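Local coordinates for protein ATP-citrate lyase beta-subunit (PDB 6HXJ) that probably takes part in the ATP-dependent cleavage of citrate with CoA into acetyl-CoA and oxaloacetate, as the beta-subunit of ATP-citrate lyase, at residues A2-P8 with F223-S227; A9-F13 with A203-M208. All coordinates share one frame; numbering follows the deposited sequence.

Contact 1. Residues A2-P8 with F223-S227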
ATOM      1  N   ALA A   2      45.330 -10.621 -41.148  1.00102.03           N
ATOM      2  CA  ALA A   2      44.368  -9.949 -42.022  1.00102.18           C
ATOM      3  C   ALA A   2      45.053  -8.956 -42.964  1.00103.82           C
ATOM      4  O   ALA A   2      45.550  -7.903 -42.530  1.00102.05           O
ATOM      5  CB  ALA A   2      43.289  -9.267 -41.191  1.00102.44           C
ATOM      6  N   LYS A   3      45.104  -9.330 -44.260  1.00 99.62           N
ATOM      7  CA  LYS A   3      45.726  -8.506 -45.285  1.00 98.57           C
ATOM      8  C   LYS A   3      44.871  -7.310 -45.500  1.00100.92           C
ATOM      9  O   LYS A   3      43.655  -7.423 -45.522  1.00101.47           O
ATOM     10  CB  LYS A   3      45.908  -9.268 -46.595  1.00102.12           C
ATOM     11  CG  LYS A   3      46.847  -8.542 -47.557  1.00120.67           C
ATOM     12  CD  LYS A   3      47.135  -9.385 -48.792  1.00132.95           C
ATOM     13  CE  LYS A   3      47.872  -8.634 -49.869  1.00140.28           C
ATOM     14  NZ  LYS A   3      48.143  -9.505 -51.044  1.00148.69           N
ATOM     15  N   ILE A   4      45.493  -6.158 -45.590  1.00 96.63           N
ATOM     16  CA  ILE A   4      44.794  -4.909 -45.801  1.00 97.76           C
ATOM     17  C   ILE A   4      45.264  -4.258 -47.075  1.00105.23           C
ATOM     18  O   ILE A   4      46.415  -4.451 -47.491  1.00104.43           O
ATOM     19  CB  ILE A   4      44.919  -3.975 -44.585  1.00 99.68           C
ATOM     20  CG1 ILE A   4      46.373  -3.516 -44.372  1.00 99.21           C
ATOM     21  CG2 ILE A   4      44.334  -4.649 -43.345  1.00 98.75           C
ATOM     22  CD1 ILE A   4      46.550  -2.406 -43.435  1.00106.89           C
ATOM     23  N   LEU A   5      44.382  -3.458 -47.675  1.00105.44           N
ATOM     24  CA  LEU A   5      44.656  -2.761 -48.926  1.00107.72           C
ATOM     25  C   LEU A   5      45.760  -1.727 -48.857  1.00113.74           C
ATOM     26  O   LEU A   5      46.114  -1.233 -47.781  1.00113.75           O
ATOM     27  CB  LEU A   5      43.388  -2.140 -49.509  1.00109.72           C
ATOM     28  CG  LEU A   5      42.385  -3.152 -50.093  1.00114.53           C
ATOM     29  CD1 LEU A   5      41.085  -2.505 -50.455  1.00116.14           C
ATOM     30  CD2 LEU A   5      42.932  -3.872 -51.314  1.00116.12           C
ATOM     31  N   GLU A   6      46.299  -1.407 -50.041  1.00111.73           N
ATOM     32  CA  GLU A   6      47.384  -0.449 -50.226  1.00111.86           C
ATOM     33  C   GLU A   6      47.084   0.877 -49.552  1.00115.02           C
ATOM     34  O   GLU A   6      47.905   1.334 -48.768  1.00113.98           O
ATOM     35  CB  GLU A   6      47.667  -0.216 -51.703  1.00114.87           C
ATOM     36  CG  GLU A   6      48.302  -1.392 -52.410  1.00128.46           C
ATOM     37  CD  GLU A   6      48.544  -1.132 -53.884  1.00163.76           C
ATOM     38  OE1 GLU A   6      49.211  -0.121 -54.208  1.00169.86           O
ATOM     39  OE2 GLU A   6      48.088  -1.949 -54.718  1.00159.08           O
ATOM     40  N   GLY A   7      45.918   1.463 -49.835  1.00111.28           N
ATOM     41  CA  GLY A   7      45.509   2.737 -49.253  1.00111.42           C
ATOM     42  C   GLY A   7      45.628   2.767 -47.743  1.00114.04           C
ATOM     43  O   GLY A   7      46.452   3.500 -47.195  1.00114.35           O
ATOM     44  N   PRO A   8      44.840   1.910 -47.070  1.00108.61           N
ATOM     45  CA  PRO A   8      44.886   1.810 -45.601  1.00106.25           C
ATOM     46  C   PRO A   8      46.290   1.693 -45.034  1.00108.12           C
ATOM     47  O   PRO A   8      46.635   2.411 -44.096  1.00108.06           O
ATOM     48  CB  PRO A   8      44.111   0.521 -45.340  1.00106.82           C
ATOM     49  CG  PRO A   8      43.148   0.441 -46.437  1.00113.16           C
ATOM     50  CD  PRO A   8      43.813   1.012 -47.630  1.00110.44           C
ATOM     51  N   PHE A 223      38.549   0.555 -42.167  1.00112.60           N
ATOM     52  CA  PHE A 223      38.804  -0.398 -43.256  1.00110.54           C
ATOM     53  C   PHE A 223      38.405  -1.824 -42.841  1.00114.56           C
ATOM     54  O   PHE A 223      38.327  -2.130 -41.647  1.00112.01           O
ATOM     55  CB  PHE A 223      40.282  -0.381 -43.721  1.00108.77           C
ATOM     56  CG  PHE A 223      41.307  -0.747 -42.666  1.00105.47           C
ATOM     57  CD1 PHE A 223      41.577  -2.081 -42.361  1.00104.61           C
ATOM     58  CD2 PHE A 223      42.009   0.236 -41.987  1.00106.32           C
ATOM     59  CE1 PHE A 223      42.489  -2.415 -41.359  1.00101.58           C
ATOM     60  CE2 PHE A 223      42.949  -0.104 -41.012  1.00105.53           C
ATOM     61  CZ  PHE A 223      43.189  -1.427 -40.712  1.00100.32           C
ATOM     62  N   LYS A 224      38.212  -2.699 -43.833  1.00113.99           N
ATOM     63  CA  LYS A 224      37.875  -4.109 -43.653  1.00113.61           C
ATOM     64  C   LYS A 224      39.004  -4.949 -44.261  1.00116.10           C
ATOM     65  O   LYS A 224      39.692  -4.476 -45.175  1.00115.73           O
ATOM     66  CB  LYS A 224      36.526  -4.437 -44.318  1.00120.94           C
ATOM     67  CG  LYS A 224      35.307  -4.189 -43.416  1.00138.00           C
ATOM     68  CD  LYS A 224      33.991  -4.145 -44.209  1.00151.36           C
ATOM     69  CE  LYS A 224      32.950  -3.274 -43.537  1.00164.49           C
ATOM     70  NZ  LYS A 224      31.751  -3.062 -44.390  1.00177.32           N
ATOM     71  N   PRO A 225      39.234  -6.191 -43.803  1.00111.66           N
ATOM     72  CA  PRO A 225      40.348  -6.957 -44.369  1.00110.11           C
ATOM     73  C   PRO A 225      40.031  -7.601 -45.704  1.00117.79           C
ATOM     74  O   PRO A 225      38.870  -7.882 -45.991  1.00119.26           O
ATOM     75  CB  PRO A 225      40.651  -7.996 -43.298  1.00109.47           C
ATOM     76  CG  PRO A 225      39.694  -7.715 -42.134  1.00114.38           C
ATOM     77  CD  PRO A 225      38.571  -6.931 -42.712  1.00112.88           C
ATOM     78  N   VAL A 226      41.081  -7.827 -46.514  1.00116.04           N
ATOM     79  CA  VAL A 226      41.029  -8.441 -47.845  1.00119.57           C
ATOM     80  C   VAL A 226      40.649  -9.899 -47.690  1.00128.09           C
ATOM     81  O   VAL A 226      41.009 -10.524 -46.692  1.00124.14           O
ATOM     82  CB  VAL A 226      42.394  -8.298 -48.576  1.00122.21           C
ATOM     83  CG1 VAL A 226      42.474  -9.154 -49.840  1.00124.26           C
ATOM     84  CG2 VAL A 226      42.714  -6.843 -48.894  1.00122.65           C
ATOM     85  N   SER A 227      39.958 -10.433 -48.716  1.00132.86           N
ATOM     86  CA  SER A 227      39.452 -11.792 -48.855  1.00136.18           C
ATOM     87  C   SER A 227      40.540 -12.861 -48.738  1.00141.31           C
ATOM     88  O   SER A 227      41.610 -12.732 -49.348  1.00140.50           O
ATOM     89  CB  SER A 227      38.725 -11.938 -50.192  1.00145.67           C
ATOM     90  OG  SER A 227      37.751 -10.931 -50.426  1.00159.20           O
TER
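K3 and V226 lie opposite each other where the two chains cross steeply, the nearest residues matched in reverse order (K3 with V226, I4 with P225), and are joined by one nearly straight hydrogen bond from V226 N to K3 O (2.8 Å, 168° at the hydrogen), with the donor tilted 20° from the carbonyl plane. V226 also brings its side chain to this carbonyl: CG2, beside the backbone N, passes near K3 O and meets L5 CD2 at 3.8 Å, the two side chains nearly perpendicular. Before it in sequence, P225 lays its ring against A2, with CB to CB at 3.6 Å. At the other end the F223 ring packs on I4 and P8. CG sits between the backbone N and the carbonyl carbon (chi1 61°), which turns the ring so that both reach it obliquely from one side, I4 CG2 at 3.5 Å from CE1 and P8 CB at 4.0 Å from CD2. V210 and W221 also touch this ring, while Y212 OH bonds to F223 O. With an alanine at F223 the ring goes, and I4 CG2 and P8 CB would probably lose the surface they pack on, opening a gap by the start of helix 6-15. The arrangement is that of a chain N-terminus held against an interdomain linker: the short, weakly bonded strand 3-4, at the edge of an antiparallel sheet in the ATP-grasp part, takes one backbone hydrogen bond from the loop leading to helix 235-246 and the citrate-binding part.

Contact 2. Residues A9-F13 with A203-M208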
ATOM      1  N   ALA A   9      47.087   0.782 -45.601  1.00102.86           N
ATOM      2  CA  ALA A   9      48.457   0.567 -45.188  1.00101.74           C
ATOM      3  C   ALA A   9      49.202   1.896 -45.224  1.00110.06           C
ATOM      4  O   ALA A   9      49.780   2.304 -44.215  1.00109.43           O
ATOM      5  CB  ALA A   9      49.113  -0.432 -46.114  1.00102.30           C
ATOM      6  N   MET A  10      49.116   2.607 -46.356  1.00110.36           N
ATOM      7  CA  MET A  10      49.752   3.910 -46.531  1.00112.00           C
ATOM      8  C   MET A  10      49.288   4.905 -45.488  1.00114.15           C
ATOM      9  O   MET A  10      50.109   5.627 -44.940  1.00114.18           O
ATOM     10  CB  MET A  10      49.518   4.432 -47.935  1.00117.11           C
ATOM     11  CG  MET A  10      50.188   3.585 -48.961  1.00121.68           C
ATOM     12  SD  MET A  10      50.563   4.365 -50.526  1.00129.41           S
ATOM     13  CE  MET A  10      50.368   2.931 -51.603  1.00125.47           C
ATOM     14  N   LYS A  11      47.996   4.903 -45.161  1.00109.44           N
ATOM     15  CA  LYS A  11      47.455   5.788 -44.142  1.00109.56           C
ATOM     16  C   LYS A  11      48.184   5.596 -42.808  1.00110.30           C
ATOM     17  O   LYS A  11      48.539   6.584 -42.163  1.00110.25           O
ATOM     18  CB  LYS A  11      45.940   5.572 -43.999  1.00113.23           C
ATOM     19  CG  LYS A  11      45.328   6.254 -42.785  1.00139.30           C
ATOM     20  CD  LYS A  11      43.827   6.427 -42.904  1.00157.87           C
ATOM     21  CE  LYS A  11      43.163   6.343 -41.546  1.00170.50           C
ATOM     22  NZ  LYS A  11      41.906   7.135 -41.500  1.00181.34           N
ATOM     23  N   LEU A  12      48.435   4.328 -42.418  1.00103.37           N
ATOM     24  CA  LEU A  12      49.131   3.994 -41.167  1.00 99.65           C
ATOM     25  C   LEU A  12      50.575   4.341 -41.253  1.00101.38           C
ATOM     26  O   LEU A  12      51.175   4.711 -40.258  1.00 99.98           O
ATOM     27  CB  LEU A  12      48.976   2.524 -40.846  1.00 97.45           C
ATOM     28  CG  LEU A  12      47.538   2.040 -40.869  1.00102.66           C
ATOM     29  CD1 LEU A  12      47.404   0.762 -40.099  1.00100.60           C
ATOM     30  CD2 LEU A  12      46.588   3.094 -40.293  1.00106.45           C
ATOM     31  N   PHE A  13      51.148   4.221 -42.437  1.00 98.41           N
ATOM     32  CA  PHE A  13      52.527   4.611 -42.634  1.00 98.60           C
ATOM     33  C   PHE A  13      52.600   6.082 -42.362  1.00104.63           C
ATOM     34  O   PHE A  13      53.374   6.497 -41.510  1.00104.50           O
ATOM     35  CB  PHE A  13      52.955   4.340 -44.060  1.00101.20           C
ATOM     36  CG  PHE A  13      53.271   2.906 -44.325  1.00100.76           C
ATOM     37  CD1 PHE A  13      53.148   1.957 -43.322  1.00102.46           C
ATOM     38  CD2 PHE A  13      53.707   2.498 -45.572  1.00102.76           C
ATOM     39  CE1 PHE A  13      53.439   0.619 -43.570  1.00102.68           C
ATOM     40  CE2 PHE A  13      54.015   1.167 -45.816  1.00104.98           C
ATOM     41  CZ  PHE A  13      53.876   0.232 -44.818  1.00101.99           C
ATOM     42  N   ALA A 203      58.029   4.668 -49.745  1.00124.27           N
ATOM     43  CA  ALA A 203      57.642   3.263 -49.656  1.00121.16           C
ATOM     44  C   ALA A 203      56.745   3.024 -50.853  1.00128.57           C
ATOM     45  O   ALA A 203      55.607   3.503 -50.864  1.00129.32           O
ATOM     46  CB  ALA A 203      56.874   3.014 -48.371  1.00118.50           C
ATOM     47  N   LEU A 204      57.279   2.385 -51.899  1.00127.12           N
ATOM     48  CA  LEU A 204      56.518   2.188 -53.128  1.00129.58           C
ATOM     49  C   LEU A 204      55.457   1.078 -53.031  1.00133.75           C
ATOM     50  O   LEU A 204      54.295   1.365 -53.339  1.00135.27           O
ATOM     51  CB  LEU A 204      57.448   1.999 -54.328  1.00131.99           C
ATOM     52  CG  LEU A 204      57.535   3.161 -55.317  1.00140.16           C
ATOM     53  CD1 LEU A 204      57.784   4.504 -54.630  1.00140.19           C
ATOM     54  CD2 LEU A 204      58.576   2.887 -56.363  1.00144.81           C
ATOM     55  N   ASP A 205      55.830  -0.165 -52.604  1.00127.85           N
ATOM     56  CA  ASP A 205      54.881  -1.289 -52.472  1.00125.74           C
ATOM     57  C   ASP A 205      54.723  -1.665 -51.024  1.00123.35           C
ATOM     58  O   ASP A 205      55.645  -2.214 -50.419  1.00121.20           O
ATOM     59  CB  ASP A 205      55.291  -2.524 -53.302  1.00129.13           C
ATOM     60  CG  ASP A 205      55.269  -2.346 -54.815  1.00151.02           C
ATOM     61  OD1 ASP A 205      54.226  -1.885 -55.351  1.00154.81           O
ATOM     62  OD2 ASP A 205      56.261  -2.740 -55.477  1.00159.73           O
ATOM     63  N   ALA A 206      53.538  -1.395 -50.469  1.00116.89           N
ATOM     64  CA  ALA A 206      53.233  -1.644 -49.066  1.00111.82           C
ATOM     65  C   ALA A 206      52.314  -2.843 -48.851  1.00110.98           C
ATOM     66  O   ALA A 206      51.105  -2.763 -49.128  1.00111.80           O
ATOM     67  CB  ALA A 206      52.616  -0.397 -48.449  1.00112.88           C
ATOM     68  N   VAL A 207      52.893  -3.948 -48.327  1.00102.43           N
ATOM     69  CA  VAL A 207      52.169  -5.190 -47.998  1.00 99.66           C
ATOM     70  C   VAL A 207      51.989  -5.273 -46.463  1.00 97.66           C
ATOM     71  O   VAL A 207      52.917  -5.653 -45.761  1.00 95.84           O
ATOM     72  CB  VAL A 207      52.862  -6.458 -48.575  1.00103.92           C
ATOM     73  CG1 VAL A 207      51.979  -7.687 -48.400  1.00103.30           C
ATOM     74  CG2 VAL A 207      53.225  -6.283 -50.046  1.00106.88           C
ATOM     75  N   MET A 208      50.806  -4.946 -45.940  1.00 91.45           N
ATOM     76  CA  MET A 208      50.592  -4.954 -44.494  1.00 87.22           C
ATOM     77  C   MET A 208      49.529  -5.933 -44.025  1.00 85.94           C
ATOM     78  O   MET A 208      48.392  -5.892 -44.483  1.00 85.79           O
ATOM     79  CB  MET A 208      50.242  -3.543 -44.012  1.00 90.33           C
ATOM     80  CG  MET A 208      50.355  -3.353 -42.564  1.00 93.25           C
ATOM     81  SD  MET A 208      50.125  -1.599 -42.292  1.00101.43           S
ATOM     82  CE  MET A 208      50.440  -1.494 -40.479  1.00 97.04           C
TER
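M208 reaches from strand 206-208 to A9, L12 and F13 of helix 9-13, whose axis crosses the strand at 94° and 9.2 Å away. Its CB meets A9 CB at 3.9 Å. With CG anti to the backbone N (chi1 -165°) and the chain extended beyond it, SD is carried along the helix flank, where it passes A9 CA at 4.0 Å and A9 CB just beyond, and lies 4.2 Å from F13 CE1. SD is 5.2 Å from the centroid of the F13 ring and 53° off its normal, an oblique Met-aromatic contact in which the two side chains run alongside each other but head opposite ways. The tip, CE, ends on L12 CD1 at 3.8 Å, nearly perpendicular to that side chain. F13 spans on to the start of the strand segment: CE2 packs on A206 CB at 3.4 Å and, more loosely, on A203 CB. I187 and I189 of strand 184-195 touch the same ring. All six touching residues are buried and offer methyl groups, a thioether and an aromatic ring, so what these two segments contribute to holding the helix on the sheet is apolar packing, with no hydrogen bond between them.

How the contacts relate
The centres of contacts 1 and 2 lie about 11 Å apart, and both draw on helix 6-15 and on one antiparallel sheet in which strands 3-4 and 200-210 are neighbours. Along the chain the order is 2-8, 9-13, 203-208, 223-227, so contact 2 falls within the span bounded by contact 1. They meet directly where I4 N probably donates a hydrogen bond to M208 O (3.1 Å), and I4 CD1 packs near A9 N. One is a buried helix-on-sheet core, the other a surface seam toward the linker. Together they tie the N-terminus into the ATP-grasp part beside the chain's exit to the citrate-binding part.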